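Local atomic coordinates of amine Dehydrogenase (Pseudomonas putida, PDB entry 1JMX), a protein that probably transfers electrons through two covalently bound c-type hemes, as the heme-bearing alpha subunit of a quinohemoprotein amine dehydrogenase. Residues A[109-120]-A[153-162]; A[119-127]-A[143-151]. All blocks are in the same frame, centred on the assembly; numbering follows the deposited sequence.

Overall arrangement
Interactions 1 and 2 both pair helix 116-129 with helix 144-159, inside the heme-binding domain; their centres lie about 12 Å apart, and W119 and E120 belong to both, though of the two only E120 touches across both. Interaction 2 is nested within the loop that interaction 1 closes. The first, 109-120 with 153-162, is partly buried and mixed in chemistry: two aromatic rings and two arginines pack together, and the Y160 carbonyl takes bonds from R114 N and, weakly, W119 NE1. The second, 119-127 with 143-151, is a buried, largely apolar helix seam. V153 joins them, its CG2 3.8 Å from V123 CG2. Both reach the same heme c, interaction 2 through its iron ligand H126.

Interaction 1 (A[109-120]-A[153-162]); sequences VALQRRPAKEWE and VPDLAKRYPL. With HEC (heme c), chain E.
W119 lays one face of its indole on L156, whose CB stands 3.6 Å from the centroid of the five-membered ring and almost on its normal, a CH-pi contact; CD1 of the same leucine meets CE3 at 3.6 Å. The aliphatic part of R114 covers the opposite indole face, which fixes the ring as a slab between the two. Y160 is the second aromatic. With CG anti to the carbonyl carbon, its ring turns one face to the end of helix 107-110, where A110 CA sits 3.9 Å from the centroid. Y160 CD2 in turn lies over one face of the R113 guanidinium, the two planes 45° apart, with NH1 3.5 Å from Y160 CD2. That NH1 also bonds A110 O and Q112 O, both near the guanidinium plane, and this holds the group in place.

The backbone oxygen of Y160, just past the end of helix 144-159, takes a nearly straight bond from R114 N (3.0 Å, 164°) and a weak one from W119 NE1 at the indole edge. A116 CB touches A157 CB at 3.7 Å where helices 116-120 and 153-159 cross at 132°, a close approach of two small residues.

R114 runs on, extended, to grip Q112 OE1 side-on with NE and NH2, while its NH1 bonds E118 O and a propionate of the other heme. V109, W119 and L156 close around methyl CMB of the nearer heme, V109 CG1 at 3.6 Å. These three line one side of the heme c pocket in the cytochrome c domain of the alpha subunit.

Interaction 2 (A[119-127]-A[143-151]); sequences WEHLVNFHL and DWLPIALQQ. With HEC (heme c), chain E.
Helices 119-127 and 144-151 run nearly antiparallel, at 163° with their axes 10.0 Å apart, E120 level with L149 and V123 with A148. The pair is a helical hairpin of the diheme cytochrome c domain, packed knob-into-hole: V123 is the knob, set among W144, L145, A148 and L149. Its CG1 does the touching. That methyl, which chi1 of 175° sets opposite the backbone N, reaches W144 CZ3 at 3.8 Å and A148 CB at 3.9 Å, with L149 CD2 close by. One helical turn on, L127 meets L145 at about a right angle, CD1 to CD2 at 3.8 Å. At the other end E120 lays its CG methylene on L149 CD2, while its carboxylate is taken by K117.

W144 bridges the seam and the cofactor. A148 CB lies over one face of its indole, and CZ2 approaches heme atom CBB at 4.0 Å. On the heme side of helix 119-127, L122 CD2 rests on the porphyrin near C2B. Beyond the hairpin, another chain of the assembly packs on N124, L127 and L145.

H126 is an axial ligand of the heme iron, sharing the metal with H104. Its ring is steered from within its own helix: ND1 gives a nearly straight bond to L122 O (2.8 Å, 171°), in the imidazole plane but above that of the carbonyl, and NE2 binds the iron at 2.1 Å.

Interaction 1 (A[109-120]-A[153-162])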
# COMPACT_ATOMS: atom_id res chain seq x y z
N VAL A 109 1.93 -6.77 12.50
CA VAL A 109 2.55 -6.38 13.76
C VAL A 109 2.11 -7.33 14.88
O VAL A 109 2.94 -7.83 15.63
CB VAL A 109 2.13 -4.94 14.13
CG1 VAL A 109 2.73 -4.52 15.46
CG2 VAL A 109 2.53 -3.97 13.03
N ALA A 110 0.80 -7.56 14.97
CA ALA A 110 0.22 -8.43 16.00
C ALA A 110 0.59 -9.91 15.86
O ALA A 110 0.42 -10.68 16.81
CB ALA A 110 -1.29 -8.27 16.01
N LEU A 111 1.10 -10.30 14.70
CA LEU A 111 1.51 -11.69 14.48
C LEU A 111 2.97 -11.91 14.86
O LEU A 111 3.61 -12.86 14.39
CB LEU A 111 1.23 -12.12 13.04
CG LEU A 111 -0.24 -12.43 12.75
CD1 LEU A 111 -0.48 -12.55 11.27
CD2 LEU A 111 -0.66 -13.70 13.49
N GLN A 112 3.49 -11.03 15.71
CA GLN A 112 4.87 -11.12 16.20
C GLN A 112 4.93 -10.81 17.69
O GLN A 112 4.09 -10.09 18.23
CB GLN A 112 5.79 -10.16 15.42
CG GLN A 112 5.97 -10.53 13.95
CD GLN A 112 7.22 -9.93 13.35
OE1 GLN A 112 8.15 -9.54 14.06
NE2 GLN A 112 7.27 -9.87 12.02
N ARG A 113 5.91 -11.40 18.36
CA ARG A 113 6.13 -11.21 19.79
C ARG A 113 7.60 -10.82 19.98
O ARG A 113 8.50 -11.52 19.52
CB ARG A 113 5.78 -12.49 20.55
CG ARG A 113 4.30 -12.82 20.59
CD ARG A 113 3.52 -11.69 21.23
NE ARG A 113 2.09 -11.95 21.35
CZ ARG A 113 1.21 -11.81 20.36
NH1 ARG A 113 1.62 -11.42 19.15
NH2 ARG A 113 -0.08 -12.02 20.58
N ARG A 114 7.85 -9.68 20.62
CA ARG A 114 9.22 -9.20 20.82
C ARG A 114 9.39 -8.41 22.10
O ARG A 114 8.43 -7.83 22.62
CB ARG A 114 9.61 -8.23 19.70
CG ARG A 114 9.46 -8.72 18.28
CD ARG A 114 9.71 -7.56 17.35
NE ARG A 114 9.71 -7.94 15.96
CZ ARG A 114 10.57 -7.48 15.06
NH1 ARG A 114 11.50 -6.61 15.41
NH2 ARG A 114 10.46 -7.85 13.79
N PRO A 115 10.62 -8.38 22.65
CA PRO A 115 10.85 -7.61 23.88
C PRO A 115 10.99 -6.16 23.41
O PRO A 115 11.16 -5.90 22.21
CB PRO A 115 12.17 -8.19 24.41
CG PRO A 115 12.89 -8.59 23.17
CD PRO A 115 11.80 -9.22 22.33
N ALA A 116 10.91 -5.21 24.34
CA ALA A 116 10.99 -3.79 23.99
C ALA A 116 12.17 -3.37 23.11
O ALA A 116 11.99 -2.55 22.21
CB ALA A 116 10.94 -2.93 25.24
N LYS A 117 13.36 -3.92 23.35
CA LYS A 117 14.54 -3.56 22.55
C LYS A 117 14.43 -3.99 21.10
O LYS A 117 14.96 -3.31 20.21
CB LYS A 117 15.82 -4.12 23.19
CG LYS A 117 17.11 -3.90 22.37
CD LYS A 117 17.40 -2.42 22.06
CE LYS A 117 17.59 -1.57 23.32
NZ LYS A 117 17.98 -0.15 23.03
N GLU A 118 13.77 -5.11 20.86
CA GLU A 118 13.58 -5.61 19.50
C GLU A 118 12.52 -4.78 18.77
O GLU A 118 12.54 -4.68 17.55
CB GLU A 118 13.21 -7.09 19.51
CG GLU A 118 14.29 -7.98 20.13
CD GLU A 118 15.59 -7.95 19.35
OE1 GLU A 118 15.54 -8.15 18.13
OE2 GLU A 118 16.66 -7.73 19.95
N TRP A 119 11.60 -4.18 19.53
CA TRP A 119 10.57 -3.31 18.97
C TRP A 119 11.23 -1.97 18.67
O TRP A 119 10.86 -1.29 17.71
CB TRP A 119 9.39 -3.11 19.94
CG TRP A 119 8.37 -4.22 19.98
CD1 TRP A 119 7.98 -4.93 21.08
CD2 TRP A 119 7.60 -4.74 18.87
NE1 TRP A 119 7.01 -5.85 20.73
CE2 TRP A 119 6.76 -5.76 19.39
CE3 TRP A 119 7.54 -4.44 17.50
CZ2 TRP A 119 5.87 -6.48 18.58
CZ3 TRP A 119 6.65 -5.17 16.70
CH2 TRP A 119 5.83 -6.18 17.25
N GLU A 120 12.21 -1.59 19.50
CA GLU A 120 12.94 -0.34 19.32
C GLU A 120 13.85 -0.44 18.08
O GLU A 120 13.96 0.52 17.31
CB GLU A 120 13.79 -0.02 20.55
CG GLU A 120 14.47 1.33 20.45
CD GLU A 120 15.62 1.50 21.43
OE1 GLU A 120 16.76 1.78 20.99
OE2 GLU A 120 15.39 1.35 22.65
N VAL A 153 6.75 1.92 21.30
CA VAL A 153 7.61 0.79 21.65
C VAL A 153 7.17 0.11 22.95
O VAL A 153 7.04 -1.11 22.99
CB VAL A 153 9.11 1.18 21.67
CG1 VAL A 153 9.95 0.06 22.27
CG2 VAL A 153 9.59 1.49 20.26
N PRO A 154 6.94 0.88 24.04
CA PRO A 154 6.52 0.33 25.33
C PRO A 154 5.13 -0.33 25.28
O PRO A 154 4.86 -1.26 26.04
CB PRO A 154 6.51 1.56 26.23
CG PRO A 154 7.54 2.43 25.64
CD PRO A 154 7.24 2.32 24.18
N ASP A 155 4.26 0.17 24.41
CA ASP A 155 2.92 -0.38 24.26
C ASP A 155 3.02 -1.70 23.51
O ASP A 155 2.43 -2.69 23.91
CB ASP A 155 2.02 0.62 23.50
CG ASP A 155 0.55 0.18 23.45
OD1 ASP A 155 -0.03 0.13 22.34
OD2 ASP A 155 -0.02 -0.11 24.53
N LEU A 156 3.82 -1.71 22.44
CA LEU A 156 4.02 -2.89 21.62
C LEU A 156 4.63 -4.01 22.46
O LEU A 156 4.29 -5.18 22.28
CB LEU A 156 4.96 -2.59 20.44
CG LEU A 156 4.52 -1.75 19.25
CD1 LEU A 156 5.72 -1.44 18.37
CD2 LEU A 156 3.46 -2.48 18.45
N ALA A 157 5.52 -3.64 23.38
CA ALA A 157 6.18 -4.61 24.25
C ALA A 157 5.23 -5.20 25.29
O ALA A 157 5.37 -6.35 25.68
CB ALA A 157 7.37 -3.97 24.94
N LYS A 158 4.28 -4.40 25.74
CA LYS A 158 3.31 -4.87 26.73
C LYS A 158 2.22 -5.74 26.08
O LYS A 158 1.80 -6.76 26.63
CB LYS A 158 2.69 -3.68 27.45
CG LYS A 158 1.70 -4.06 28.54
CD LYS A 158 1.21 -2.84 29.32
CE LYS A 158 2.25 -2.38 30.33
NZ LYS A 158 1.72 -1.34 31.28
N ARG A 159 1.79 -5.33 24.89
CA ARG A 159 0.75 -6.05 24.16
C ARG A 159 1.27 -7.32 23.49
O ARG A 159 0.59 -8.35 23.48
CB ARG A 159 0.11 -5.14 23.10
CG ARG A 159 -0.40 -3.81 23.64
CD ARG A 159 -1.53 -3.21 22.79
NE ARG A 159 -1.23 -3.08 21.36
CZ ARG A 159 -2.16 -2.94 20.41
NH1 ARG A 159 -3.45 -2.91 20.72
NH2 ARG A 159 -1.81 -2.87 19.12
N TYR A 160 2.48 -7.25 22.93
CA TYR A 160 3.08 -8.38 22.23
C TYR A 160 4.48 -8.70 22.72
O TYR A 160 5.44 -8.54 21.97
CB TYR A 160 3.14 -8.09 20.74
CG TYR A 160 1.87 -7.53 20.15
CD1 TYR A 160 1.88 -6.32 19.46
CD2 TYR A 160 0.66 -8.21 20.27
CE1 TYR A 160 0.72 -5.80 18.90
CE2 TYR A 160 -0.51 -7.71 19.70
CZ TYR A 160 -0.48 -6.50 19.02
OH TYR A 160 -1.62 -6.00 18.43
N PRO A 161 4.62 -9.19 23.97
CA PRO A 161 5.90 -9.55 24.59
C PRO A 161 6.49 -10.86 24.13
O PRO A 161 5.76 -11.78 23.75
CB PRO A 161 5.53 -9.62 26.07
CG PRO A 161 4.17 -10.21 26.02
CD PRO A 161 3.51 -9.43 24.90
N LEU A 162 7.81 -10.97 24.20
CA LEU A 162 8.52 -12.18 23.81
C LEU A 162 8.06 -13.35 24.68
O LEU A 162 7.78 -14.43 24.18
CB LEU A 162 10.02 -11.97 23.96
CG LEU A 162 10.99 -12.73 23.06
CD1 LEU A 162 11.60 -13.90 23.79
CD2 LEU A 162 10.31 -13.16 21.77
FE HEC E . 6.42 -1.96 9.06
CHA HEC E . 7.79 -4.66 7.66
CHB HEC E . 6.33 -3.58 12.02
CHC HEC E . 5.18 0.83 10.54
CHD HEC E . 6.55 -0.32 6.05
NA HEC E . 6.92 -3.74 9.69
C1A HEC E . 7.48 -4.75 8.98
C2A HEC E . 7.70 -5.91 9.79
C3A HEC E . 7.27 -5.61 11.01
C4A HEC E . 6.80 -4.25 10.95
CMA HEC E . 7.30 -6.51 12.23
CAA HEC E . 8.33 -7.21 9.31
CBA HEC E . 9.67 -7.28 10.04
CGA HEC E . 10.55 -8.46 9.74
O1A HEC E . 10.20 -9.32 8.94
O2A HEC E . 11.61 -8.53 10.31
NB HEC E . 5.87 -1.48 10.87
C1B HEC E . 5.90 -2.28 12.01
C2B HEC E . 5.46 -1.62 13.19
C3B HEC E . 5.16 -0.35 12.79
C4B HEC E . 5.39 -0.28 11.34
CMB HEC E . 5.39 -2.22 14.61
CAB HEC E . 4.69 0.73 13.75
CBB HEC E . 5.74 1.79 14.11
NC HEC E . 5.94 -0.15 8.42
C1C HEC E . 5.43 0.89 9.17
C2C HEC E . 5.19 2.05 8.37
C3C HEC E . 5.55 1.75 7.12
C4C HEC E . 6.04 0.37 7.14
CMC HEC E . 4.62 3.38 8.89
CAC HEC E . 5.30 2.66 5.95
CBC HEC E . 6.34 3.69 5.54
ND HEC E . 7.04 -2.39 7.24
C1D HEC E . 7.04 -1.62 6.10
C2D HEC E . 7.62 -2.34 4.96
C3D HEC E . 7.97 -3.57 5.49
C4D HEC E . 7.59 -3.56 6.85
CMD HEC E . 7.79 -1.82 3.54
CAD HEC E . 8.63 -4.80 4.86
CBD HEC E . 8.92 -4.77 3.40
CGD HEC E . 7.81 -5.41 2.62
O1D HEC E . 6.67 -5.45 3.13
O2D HEC E . 8.07 -5.89 1.50

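Interaction 2 (A[119-127]-A[143-151])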
# COMPACT_ATOMS: atom_id res chain seq x y z
N TRP A 119 11.60 -4.18 19.53
CA TRP A 119 10.57 -3.31 18.97
C TRP A 119 11.23 -1.97 18.67
O TRP A 119 10.86 -1.29 17.71
CB TRP A 119 9.39 -3.11 19.94
CG TRP A 119 8.37 -4.22 19.98
CD1 TRP A 119 7.98 -4.93 21.08
CD2 TRP A 119 7.60 -4.74 18.87
NE1 TRP A 119 7.01 -5.85 20.73
CE2 TRP A 119 6.76 -5.76 19.39
CE3 TRP A 119 7.54 -4.44 17.50
CZ2 TRP A 119 5.87 -6.48 18.58
CZ3 TRP A 119 6.65 -5.17 16.70
CH2 TRP A 119 5.83 -6.18 17.25
N GLU A 120 12.21 -1.59 19.50
CA GLU A 120 12.94 -0.34 19.32
C GLU A 120 13.85 -0.44 18.08
O GLU A 120 13.96 0.52 17.31
CB GLU A 120 13.79 -0.02 20.55
CG GLU A 120 14.47 1.33 20.45
CD GLU A 120 15.62 1.50 21.43
OE1 GLU A 120 16.76 1.78 20.99
OE2 GLU A 120 15.39 1.35 22.65
N HIS A 121 14.48 -1.59 17.89
CA HIS A 121 15.35 -1.82 16.73
C HIS A 121 14.49 -1.77 15.47
O HIS A 121 14.93 -1.28 14.43
CB HIS A 121 16.02 -3.19 16.78
CG HIS A 121 17.21 -3.26 17.68
ND1 HIS A 121 18.08 -2.21 17.85
CD2 HIS A 121 17.69 -4.27 18.45
CE1 HIS A 121 19.05 -2.56 18.67
NE2 HIS A 121 18.83 -3.81 19.05
N LEU A 122 13.27 -2.30 15.57
CA LEU A 122 12.34 -2.30 14.45
C LEU A 122 11.99 -0.88 14.01
O LEU A 122 12.00 -0.59 12.82
CB LEU A 122 11.08 -3.09 14.78
CG LEU A 122 9.99 -3.10 13.71
CD1 LEU A 122 9.33 -4.44 13.67
CD2 LEU A 122 8.97 -2.01 14.02
N VAL A 123 11.71 -0.00 14.97
CA VAL A 123 11.38 1.39 14.64
C VAL A 123 12.54 2.09 13.92
O VAL A 123 12.33 2.78 12.92
CB VAL A 123 11.00 2.20 15.90
CG1 VAL A 123 10.79 3.66 15.54
CG2 VAL A 123 9.73 1.64 16.50
N ASN A 124 13.77 1.88 14.40
CA ASN A 124 14.95 2.48 13.79
C ASN A 124 15.16 1.97 12.37
O ASN A 124 15.57 2.72 11.50
CB ASN A 124 16.20 2.21 14.63
CG ASN A 124 16.30 3.13 15.82
OD1 ASN A 124 16.71 4.28 15.69
ND2 ASN A 124 15.92 2.64 16.98
N PHE A 125 14.88 0.69 12.15
CA PHE A 125 15.01 0.10 10.82
C PHE A 125 14.04 0.75 9.83
O PHE A 125 14.40 0.98 8.69
CB PHE A 125 14.75 -1.41 10.85
CG PHE A 125 14.40 -1.99 9.49
CD1 PHE A 125 13.08 -2.33 9.18
CD2 PHE A 125 15.38 -2.14 8.51
CE1 PHE A 125 12.75 -2.80 7.93
CE2 PHE A 125 15.04 -2.61 7.24
CZ PHE A 125 13.73 -2.94 6.95
N HIS A 126 12.81 1.00 10.26
CA HIS A 126 11.82 1.61 9.39
C HIS A 126 12.23 2.99 8.91
O HIS A 126 12.31 3.22 7.71
CB HIS A 126 10.46 1.69 10.10
CG HIS A 126 9.71 0.40 10.08
ND1 HIS A 126 9.95 -0.66 10.93
CD2 HIS A 126 8.73 -0.03 9.24
CE1 HIS A 126 9.15 -1.65 10.59
NE2 HIS A 126 8.39 -1.31 9.57
N LEU A 127 12.50 3.89 9.85
CA LEU A 127 12.91 5.24 9.52
C LEU A 127 14.28 5.24 8.81
O LEU A 127 14.57 6.14 8.03
CB LEU A 127 12.98 6.12 10.78
CG LEU A 127 12.48 7.57 10.70
CD1 LEU A 127 13.04 8.33 11.87
CD2 LEU A 127 12.87 8.25 9.40
N ASP A 143 5.74 14.55 16.01
CA ASP A 143 7.14 14.19 16.18
C ASP A 143 7.12 12.66 16.14
O ASP A 143 7.04 12.00 17.17
CB ASP A 143 7.67 14.67 17.53
CG ASP A 143 7.69 16.18 17.64
OD1 ASP A 143 7.87 16.86 16.61
OD2 ASP A 143 7.52 16.70 18.77
N TRP A 144 7.14 12.11 14.93
CA TRP A 144 7.06 10.67 14.73
C TRP A 144 8.03 9.79 15.50
O TRP A 144 7.60 8.87 16.19
CB TRP A 144 7.12 10.34 13.24
CG TRP A 144 6.59 8.97 12.95
CD1 TRP A 144 5.30 8.64 12.70
CD2 TRP A 144 7.33 7.74 12.97
NE1 TRP A 144 5.17 7.28 12.58
CE2 TRP A 144 6.40 6.70 12.74
CE3 TRP A 144 8.68 7.42 13.16
CZ2 TRP A 144 6.78 5.36 12.69
CZ3 TRP A 144 9.06 6.08 13.11
CH2 TRP A 144 8.11 5.07 12.88
N LEU A 145 9.33 10.07 15.39
CA LEU A 145 10.32 9.25 16.08
C LEU A 145 10.16 9.19 17.61
O LEU A 145 10.09 8.10 18.18
CB LEU A 145 11.74 9.64 15.65
CG LEU A 145 12.92 8.76 16.06
CD1 LEU A 145 12.68 7.30 15.66
CD2 LEU A 145 14.18 9.31 15.41
N PRO A 146 10.09 10.36 18.30
CA PRO A 146 9.92 10.39 19.76
C PRO A 146 8.67 9.63 20.24
O PRO A 146 8.71 8.90 21.23
CB PRO A 146 9.81 11.88 20.05
CG PRO A 146 10.70 12.47 19.03
CD PRO A 146 10.31 11.72 17.78
N ILE A 147 7.56 9.84 19.54
CA ILE A 147 6.29 9.20 19.85
C ILE A 147 6.41 7.68 19.67
O ILE A 147 5.95 6.90 20.52
CB ILE A 147 5.16 9.75 18.92
CG1 ILE A 147 4.79 11.18 19.32
CG2 ILE A 147 3.93 8.87 18.93
CD1 ILE A 147 3.91 11.88 18.32
N ALA A 148 7.04 7.27 18.58
CA ALA A 148 7.21 5.85 18.29
C ALA A 148 8.10 5.14 19.30
O ALA A 148 7.81 4.01 19.70
CB ALA A 148 7.75 5.67 16.87
N LEU A 149 9.15 5.81 19.76
CA LEU A 149 10.07 5.23 20.72
C LEU A 149 9.58 5.30 22.16
O LEU A 149 9.74 4.35 22.92
CB LEU A 149 11.44 5.90 20.62
CG LEU A 149 12.23 5.74 19.31
CD1 LEU A 149 13.48 6.60 19.35
CD2 LEU A 149 12.59 4.28 19.07
N GLN A 150 8.97 6.42 22.53
CA GLN A 150 8.49 6.62 23.90
C GLN A 150 7.09 6.12 24.20
O GLN A 150 6.82 5.69 25.32
CB GLN A 150 8.62 8.09 24.29
CG GLN A 150 10.05 8.57 24.42
CD GLN A 150 10.16 10.08 24.47
OE1 GLN A 150 10.99 10.68 23.77
NE2 GLN A 150 9.32 10.71 25.28
N GLN A 151 6.19 6.20 23.23
CA GLN A 151 4.82 5.75 23.43
C GLN A 151 4.55 4.38 22.84
O GLN A 151 4.09 3.47 23.54
CB GLN A 151 3.82 6.73 22.80
CG GLN A 151 3.10 7.64 23.77
CD GLN A 151 3.96 8.78 24.25
OE1 GLN A 151 4.19 8.94 25.45
NE2 GLN A 151 4.45 9.60 23.31
FE HEC E . 6.42 -1.96 9.06
CHA HEC E . 7.79 -4.66 7.66
CHB HEC E . 6.33 -3.58 12.02
CHC HEC E . 5.18 0.83 10.54
CHD HEC E . 6.55 -0.32 6.05
NA HEC E . 6.92 -3.74 9.69
C1A HEC E . 7.48 -4.75 8.98
C2A HEC E . 7.70 -5.91 9.79
C3A HEC E . 7.27 -5.61 11.01
C4A HEC E . 6.80 -4.25 10.95
CMA HEC E . 7.30 -6.51 12.23
CAA HEC E . 8.33 -7.21 9.31
CBA HEC E . 9.67 -7.28 10.04
CGA HEC E . 10.55 -8.46 9.74
O1A HEC E . 10.20 -9.32 8.94
O2A HEC E . 11.61 -8.53 10.31
NB HEC E . 5.87 -1.48 10.87
C1B HEC E . 5.90 -2.28 12.01
C2B HEC E . 5.46 -1.62 13.19
C3B HEC E . 5.16 -0.35 12.79
C4B HEC E . 5.39 -0.28 11.34
CMB HEC E . 5.39 -2.22 14.61
CAB HEC E . 4.69 0.73 13.75
CBB HEC E . 5.74 1.79 14.11
NC HEC E . 5.94 -0.15 8.42
C1C HEC E . 5.43 0.89 9.17
C2C HEC E . 5.19 2.05 8.37
C3C HEC E . 5.55 1.75 7.12
C4C HEC E . 6.04 0.37 7.14
CMC HEC E . 4.62 3.38 8.89
CAC HEC E . 5.30 2.66 5.95
CBC HEC E . 6.34 3.69 5.54
ND HEC E . 7.04 -2.39 7.24
C1D HEC E . 7.04 -1.62 6.10
C2D HEC E . 7.62 -2.34 4.96
C3D HEC E . 7.97 -3.57 5.49
C4D HEC E . 7.59 -3.56 6.85
CMD HEC E . 7.79 -1.82 3.54
CAD HEC E . 8.63 -4.80 4.86
CBD HEC E . 8.92 -4.77 3.40
CGD HEC E . 7.81 -5.41 2.62
O1D HEC E . 6.67 -5.45 3.13
O2D HEC E . 8.07 -5.89 1.50